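Side-chain contacts in Lmo2470 protein (PDB 5HL3), which is an internalin that interacts with the host protein afadin and facilitates the crossing of basement membranes by Listeria: residues F248-P253 with C352-N357; F288-T293 with S341-Y346. One frame throughout, in Å; residues are numbered along the deposited sequence.

Interaction 1: residues F248-P253 with C352-N357; sequences FLTELP and CSYDWN. With CA (calcium ion), chain H.
Tyr-354 reaches out from strand 350-360 and sets its phenol against the backbone where strand 248-249 gives way to a loop. Its hydroxyl donates to the carbonyl of Leu-249, OH to O 2.7 Å, and meets that oxygen almost head-on, at a C=O...O angle of 172°. The oxygen lies at the edge of the ring, close to its plane. With chi1 at -67°, CG stands anti to the carbonyl carbon of Tyr-354, and the long ring carries the hydroxyl across to a backbone whose nearest CA, that of Thr-250, is still 8.3 Å from the CA of Tyr-354. Tyrosine suits the place because it combines this length with an apolar flank and a polar end. Along the flank, the methyl CG2 of Thr-250 meets CE2 of Tyr-354 at 3.9 Å, approaching the ring obliquely. The side chain of Leu-249 leaves the backbone on the far side from Tyr-354 and packs on Leu-244, while Ile-286 of helix 285-292 also packs on the tyrosine.

The neighbours of Tyr-354 serve a wetter side. Ser-353 OG binds a calcium ion at 2.4 Å and Asp-355 OD1 does so at 2.3 Å; Asp-339 completes the protein ligands, and four waters fill out the shell. One water touches both the ion and Asp-355 OD2, consistent with limiting the carboxylate's rotation. Tyr-354, between them in sequence, points to the opposite side of the extended strand, into the buried seam between the leucine-rich repeats and the C-terminal β-domain of this internalin.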
loop_
_atom_site.group_PDB
_atom_site.type_symbol
_atom_site.label_atom_id
_atom_site.label_comp_id
_atom_site.label_asym_id
_atom_site.label_seq_id
_atom_site.Cartn_x
_atom_site.Cartn_y
_atom_site.Cartn_z
ATOM N N PHE A 248 5.761 15.951 1.886
ATOM C CA PHE A 248 5.837 17.407 2.158
ATOM C C PHE A 248 6.887 17.706 3.187
ATOM O O PHE A 248 6.733 18.619 4.019
ATOM C CB PHE A 248 4.418 17.889 2.576
ATOM C CG PHE A 248 3.377 17.507 1.559
ATOM C CD1 PHE A 248 3.102 18.337 0.491
ATOM C CD2 PHE A 248 2.773 16.249 1.602
ATOM C CE1 PHE A 248 2.220 17.954 -0.502
ATOM C CE2 PHE A 248 1.905 15.859 0.599
ATOM C CZ PHE A 248 1.636 16.706 -0.458
ATOM N N LEU A 249 7.998 16.968 3.116
ATOM C CA LEU A 249 9.073 17.149 4.076
ATOM C C LEU A 249 9.981 18.307 3.698
ATOM O O LEU A 249 10.302 18.520 2.521
ATOM C CB LEU A 249 9.925 15.867 4.132
ATOM C CG LEU A 249 9.177 14.629 4.640
ATOM C CD1 LEU A 249 10.062 13.396 4.428
ATOM C CD2 LEU A 249 8.810 14.769 6.114
ATOM N N THR A 250 10.433 19.035 4.721
ATOM C CA THR A 250 11.457 20.097 4.553
ATOM C C THR A 250 12.851 19.618 4.993
ATOM O O THR A 250 13.834 20.324 4.762
ATOM C CB THR A 250 11.037 21.374 5.281
ATOM O OG1 THR A 250 10.844 21.088 6.663
ATOM C CG2 THR A 250 9.802 21.981 4.653
ATOM N N GLU A 251 12.917 18.425 5.581
ATOM C CA GLU A 251 14.158 17.806 6.034
ATOM C C GLU A 251 13.932 16.310 6.016
ATOM O O GLU A 251 12.849 15.847 6.378
ATOM C CB GLU A 251 14.557 18.268 7.455
ATOM C CG GLU A 251 15.940 17.798 7.909
ATOM C CD GLU A 251 16.344 18.307 9.260
ATOM O OE1 GLU A 251 15.505 18.226 10.193
ATOM O OE2 GLU A 251 17.516 18.753 9.407
ATOM N N LEU A 252 14.942 15.559 5.600
ATOM C CA LEU A 252 14.872 14.087 5.570
ATOM C C LEU A 252 15.478 13.511 6.849
ATOM O O LEU A 252 16.366 14.116 7.468
ATOM C CB LEU A 252 15.641 13.551 4.377
ATOM C CG LEU A 252 15.143 14.080 3.022
ATOM C CD1 LEU A 252 16.109 13.724 1.885
ATOM C CD2 LEU A 252 13.734 13.601 2.750
ATOM N N PRO A 253 15.063 12.294 7.231
ATOM C CA PRO A 253 15.604 11.680 8.453
ATOM C C PRO A 253 17.053 11.261 8.277
ATOM O O PRO A 253 17.368 10.339 7.506
ATOM C CB PRO A 253 14.670 10.482 8.701
ATOM C CG PRO A 253 14.074 10.188 7.373
ATOM C CD PRO A 253 13.937 11.519 6.684
ATOM N N CYS A 352 11.197 19.485 -6.923
ATOM C CA CYS A 352 11.087 19.765 -5.500
ATOM C C CYS A 352 10.753 21.246 -5.364
ATOM O O CYS A 352 11.518 22.082 -5.825
ATOM C CB CYS A 352 12.369 19.400 -4.758
ATOM S SG CYS A 352 12.698 17.618 -4.677
ATOM N N SER A 353 9.596 21.573 -4.782
ATOM C CA SER A 353 9.090 22.958 -4.789
ATOM C C SER A 353 8.525 23.348 -3.445
ATOM O O SER A 353 7.725 22.624 -2.867
ATOM C CB SER A 353 7.974 23.065 -5.839
ATOM O OG SER A 353 7.331 24.339 -5.799
ATOM N N TYR A 354 8.973 24.495 -2.939
ATOM C CA TYR A 354 8.641 24.985 -1.598
ATOM C C TYR A 354 8.093 26.390 -1.678
ATOM O O TYR A 354 8.738 27.271 -2.231
ATOM C CB TYR A 354 9.874 24.896 -0.680
ATOM C CG TYR A 354 10.232 23.450 -0.450
ATOM C CD1 TYR A 354 11.002 22.743 -1.367
ATOM C CD2 TYR A 354 9.665 22.757 0.610
ATOM C CE1 TYR A 354 11.234 21.388 -1.188
ATOM C CE2 TYR A 354 9.923 21.409 0.806
ATOM C CZ TYR A 354 10.673 20.732 -0.110
ATOM O OH TYR A 354 10.888 19.356 0.027
ATOM N N ASP A 355 6.959 26.605 -1.025
ATOM C CA ASP A 355 6.232 27.862 -1.082
ATOM C C ASP A 355 6.217 28.555 0.269
ATOM O O ASP A 355 6.192 27.879 1.299
ATOM C CB ASP A 355 4.772 27.582 -1.421
ATOM C CG ASP A 355 4.580 26.873 -2.714
ATOM O OD1 ASP A 355 5.516 26.734 -3.518
ATOM O OD2 ASP A 355 3.432 26.461 -2.918
ATOM N N TRP A 356 6.105 29.882 0.275
ATOM C CA TRP A 356 5.874 30.617 1.532
ATOM C C TRP A 356 5.326 31.979 1.208
ATOM O O TRP A 356 5.446 32.460 0.089
ATOM C CB TRP A 356 7.137 30.687 2.420
ATOM C CG TRP A 356 8.235 31.617 1.956
ATOM C CD1 TRP A 356 8.538 32.839 2.484
ATOM C CD2 TRP A 356 9.218 31.380 0.926
ATOM N NE1 TRP A 356 9.616 33.388 1.842
ATOM C CE2 TRP A 356 10.046 32.511 0.881
ATOM C CE3 TRP A 356 9.458 30.343 0.031
ATOM C CZ2 TRP A 356 11.088 32.633 -0.014
ATOM C CZ3 TRP A 356 10.520 30.471 -0.858
ATOM C CH2 TRP A 356 11.300 31.620 -0.882
ATOM N N ASN A 357 4.721 32.584 2.211
ATOM C CA ASN A 357 4.131 33.923 2.082
ATOM C C ASN A 357 5.023 34.977 2.689
ATOM O O ASN A 357 5.591 34.793 3.762
ATOM C CB ASN A 357 2.749 33.970 2.756
ATOM C CG ASN A 357 1.713 33.136 2.042
ATOM O OD1 ASN A 357 1.845 32.850 0.846
ATOM N ND2 ASN A 357 0.681 32.707 2.772
HETATM CA CA CA H . 5.283 25.530 -5.514
HETATM O O HOH W 1 5.131 23.522 -4.058
HETATM O O HOH W 2 2.913 25.152 -5.298
HETATM O O HOH W 3 4.958 24.556 -7.576
HETATM O O HOH W 4 4.178 27.438 -6.537
#

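Interaction 2: residues F288-T293 with S341-Y346; sequences FQMEET and SYNHNY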
loop_
_atom_site.group_PDB
_atom_site.type_symbol
_atom_site.label_atom_id
_atom_site.label_comp_id
_atom_site.label_asym_id
_atom_site.label_seq_id
_atom_site.Cartn_x
_atom_site.Cartn_y
_atom_site.Cartn_z
ATOM N N PHE A 288 19.921 20.791 0.886
ATOM C CA PHE A 288 21.322 20.521 1.206
ATOM C C PHE A 288 21.627 19.039 1.390
ATOM O O PHE A 288 22.679 18.576 0.970
ATOM C CB PHE A 288 21.777 21.394 2.378
ATOM C CG PHE A 288 21.724 22.856 2.038
ATOM C CD1 PHE A 288 22.698 23.432 1.246
ATOM C CD2 PHE A 288 20.625 23.620 2.404
ATOM C CE1 PHE A 288 22.627 24.771 0.883
ATOM C CE2 PHE A 288 20.518 24.931 2.001
ATOM C CZ PHE A 288 21.523 25.502 1.252
ATOM N N GLN A 289 20.689 18.296 1.956
ATOM C CA GLN A 289 20.834 16.847 2.089
ATOM C C GLN A 289 20.855 16.165 0.725
ATOM O O GLN A 289 21.713 15.286 0.471
ATOM C CB GLN A 289 19.706 16.280 2.931
ATOM C CG GLN A 289 19.779 16.643 4.397
ATOM C CD GLN A 289 18.532 16.188 5.142
ATOM O OE1 GLN A 289 17.407 16.599 4.801
ATOM N NE2 GLN A 289 18.718 15.348 6.138
HETATM N N MSE A 290 19.916 16.541 -0.145
HETATM C CA MSE A 290 19.853 15.950 -1.484
HETATM C C MSE A 290 21.085 16.302 -2.286
HETATM O O MSE A 290 21.626 15.477 -3.023
HETATM C CB MSE A 290 18.549 16.352 -2.208
HETATM C CG MSE A 290 17.371 15.655 -1.532
HETATM SE SE MSE A 290 15.620 16.049 -2.311
HETATM C CE MSE A 290 15.880 15.364 -4.141
ATOM N N GLU A 291 21.544 17.549 -2.175
ATOM C CA GLU A 291 22.709 17.987 -2.934
ATOM C C GLU A 291 23.946 17.236 -2.491
ATOM O O GLU A 291 24.682 16.677 -3.339
ATOM C CB GLU A 291 22.910 19.513 -2.774
ATOM C CG GLU A 291 23.899 20.145 -3.748
ATOM C CD GLU A 291 25.355 19.815 -3.476
ATOM O OE1 GLU A 291 25.776 19.637 -2.313
ATOM O OE2 GLU A 291 26.129 19.766 -4.452
ATOM N N GLU A 292 24.155 17.136 -1.176
ATOM C CA GLU A 292 25.385 16.558 -0.682
ATOM C C GLU A 292 25.473 15.044 -0.817
ATOM O O GLU A 292 26.580 14.504 -0.881
ATOM C CB GLU A 292 25.723 17.054 0.711
ATOM C CG GLU A 292 24.903 16.572 1.843
ATOM C CD GLU A 292 24.810 17.600 2.992
ATOM O OE1 GLU A 292 23.892 17.405 3.815
ATOM O OE2 GLU A 292 25.569 18.614 3.045
ATOM N N THR A 293 24.322 14.371 -0.901
ATOM C CA THR A 293 24.310 12.919 -1.111
ATOM C C THR A 293 24.047 12.558 -2.581
ATOM O O THR A 293 23.732 11.412 -2.907
ATOM C CB THR A 293 23.353 12.186 -0.157
ATOM O OG1 THR A 293 22.011 12.617 -0.392
ATOM C CG2 THR A 293 23.741 12.440 1.273
ATOM N N SER A 341 12.264 26.334 -6.175
ATOM C CA SER A 341 12.200 25.000 -6.767
ATOM C C SER A 341 13.590 24.527 -7.164
ATOM O O SER A 341 14.438 25.328 -7.567
ATOM C CB SER A 341 11.263 25.001 -7.967
ATOM O OG SER A 341 9.891 25.135 -7.542
ATOM N N TYR A 342 13.807 23.221 -7.074
ATOM C CA TYR A 342 15.064 22.622 -7.482
ATOM C C TYR A 342 14.791 21.187 -7.942
ATOM O O TYR A 342 13.665 20.671 -7.859
ATOM C CB TYR A 342 16.096 22.700 -6.348
ATOM C CG TYR A 342 15.786 21.832 -5.170
ATOM C CD1 TYR A 342 14.985 22.293 -4.100
ATOM C CD2 TYR A 342 16.241 20.508 -5.129
ATOM C CE1 TYR A 342 14.704 21.472 -3.039
ATOM C CE2 TYR A 342 15.962 19.703 -4.060
ATOM C CZ TYR A 342 15.165 20.167 -3.031
ATOM O OH TYR A 342 14.861 19.349 -1.972
ATOM N N ASN A 343 15.852 20.540 -8.428
ATOM C CA ASN A 343 15.736 19.166 -8.976
ATOM C C ASN A 343 14.695 19.099 -10.079
ATOM O O ASN A 343 13.976 18.126 -10.232
ATOM C CB ASN A 343 15.472 18.091 -7.883
ATOM C CG ASN A 343 16.007 16.747 -8.284
ATOM O OD1 ASN A 343 17.045 16.698 -8.909
ATOM N ND2 ASN A 343 15.297 15.664 -7.964
ATOM N N HIS A 344 14.618 20.155 -10.878
ATOM C CA HIS A 344 13.714 20.139 -12.005
ATOM C C HIS A 344 14.096 19.011 -12.974
ATOM O O HIS A 344 15.259 18.893 -13.382
ATOM C CB HIS A 344 13.815 21.436 -12.809
ATOM C CG HIS A 344 13.387 22.660 -12.070
ATOM N ND1 HIS A 344 12.085 23.093 -12.052
ATOM C CD2 HIS A 344 14.105 23.589 -11.400
ATOM C CE1 HIS A 344 12.010 24.235 -11.394
ATOM N NE2 HIS A 344 13.227 24.552 -10.979
ATOM N N ASN A 345 13.113 18.205 -13.327
ATOM C CA ASN A 345 13.299 17.124 -14.289
ATOM C C ASN A 345 12.209 17.284 -15.321
ATOM O O ASN A 345 11.080 16.801 -15.166
ATOM C CB ASN A 345 13.248 15.757 -13.624
ATOM C CG ASN A 345 13.721 14.653 -14.552
ATOM O OD1 ASN A 345 13.594 14.766 -15.767
ATOM N ND2 ASN A 345 14.266 13.597 -13.991
ATOM N N TYR A 346 12.540 18.063 -16.335
ATOM C CA TYR A 346 11.572 18.404 -17.364
ATOM C C TYR A 346 11.131 17.182 -18.141
ATOM O O TYR A 346 9.961 17.078 -18.505
ATOM C CB TYR A 346 12.117 19.514 -18.275
ATOM C CG TYR A 346 12.508 20.771 -17.505
ATOM C CD1 TYR A 346 11.541 21.560 -16.874
ATOM C CD2 TYR A 346 13.849 21.174 -17.405
ATOM C CE1 TYR A 346 11.892 22.703 -16.159
ATOM C CE2 TYR A 346 14.210 22.311 -16.696
ATOM C CZ TYR A 346 13.230 23.072 -16.077
ATOM O OH TYR A 346 13.588 24.207 -15.372
#
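Selenomethionine Met-290, on helix 285-292, points its side chain at the corner where strand 334-345 turns, and meets Tyr-342 and Asn-343 there. With Tyr-342 it makes a Met-aromatic contact through selenium. SE lies 5.3 Å from the centroid of the Tyr-342 ring and 84° off the ring normal, so it sits at the edge and not over a face. It touches the hydroxyl end of that edge, Met-290 SE to Tyr-342 OH 3.4 Å, and Tyr-342 CE2 is 4.1 Å from Met-290 SE. The two side chains cross at about a right angle. A chi1 of 69° holds the tyrosine CG between its own backbone N and carbonyl carbon, and from there the ring extends toward the helix, where Tyr-287 packs against it edge-to-face.

The second contact is a van der Waals one between methyl and amide. A bend at chi3 (61°) brings the terminal methyl of Met-290 beside Asn-343, CE to ND2 3.9 Å. Hydrogen bonding at this amide is directed elsewhere: OD1 accepts from Val-297 N, after the helix, and ND2 donates to Gln-263 OE1, just before strand 265-274. Asparagine suits the corner, where phi is positive.

No hydrogen bond joins the two segments, and the buried Tyr-342 OH has no hydrogen-bonding partner in the model. The natural methionine would carry sulfur here, and the contact rests on shape and dispersion, not on directed polar bonds.

In the fold
From the N terminus, the chain runs through the parallel sheet of the leucine-rich repeats to residues 248-253, near their C-terminal end and before the sheet's last strand, 260-261. It continues through strand 265-274 to helix 285-292, which carries the first half of interaction 2. After the strands between 301 and 326, strand 334-345 returns to that helix and closes the shorter loop. Strand 350-360 follows directly, pairs with strand 334-345 and closes the longer loop of interaction 1, so interaction 2 lies wholly within it and the two do not cross. Interaction 1 ties the repeats to the C-terminal sheet, interaction 2 ties the helix to that sheet, and Gln-289 links them by accepting from Leu-252 N.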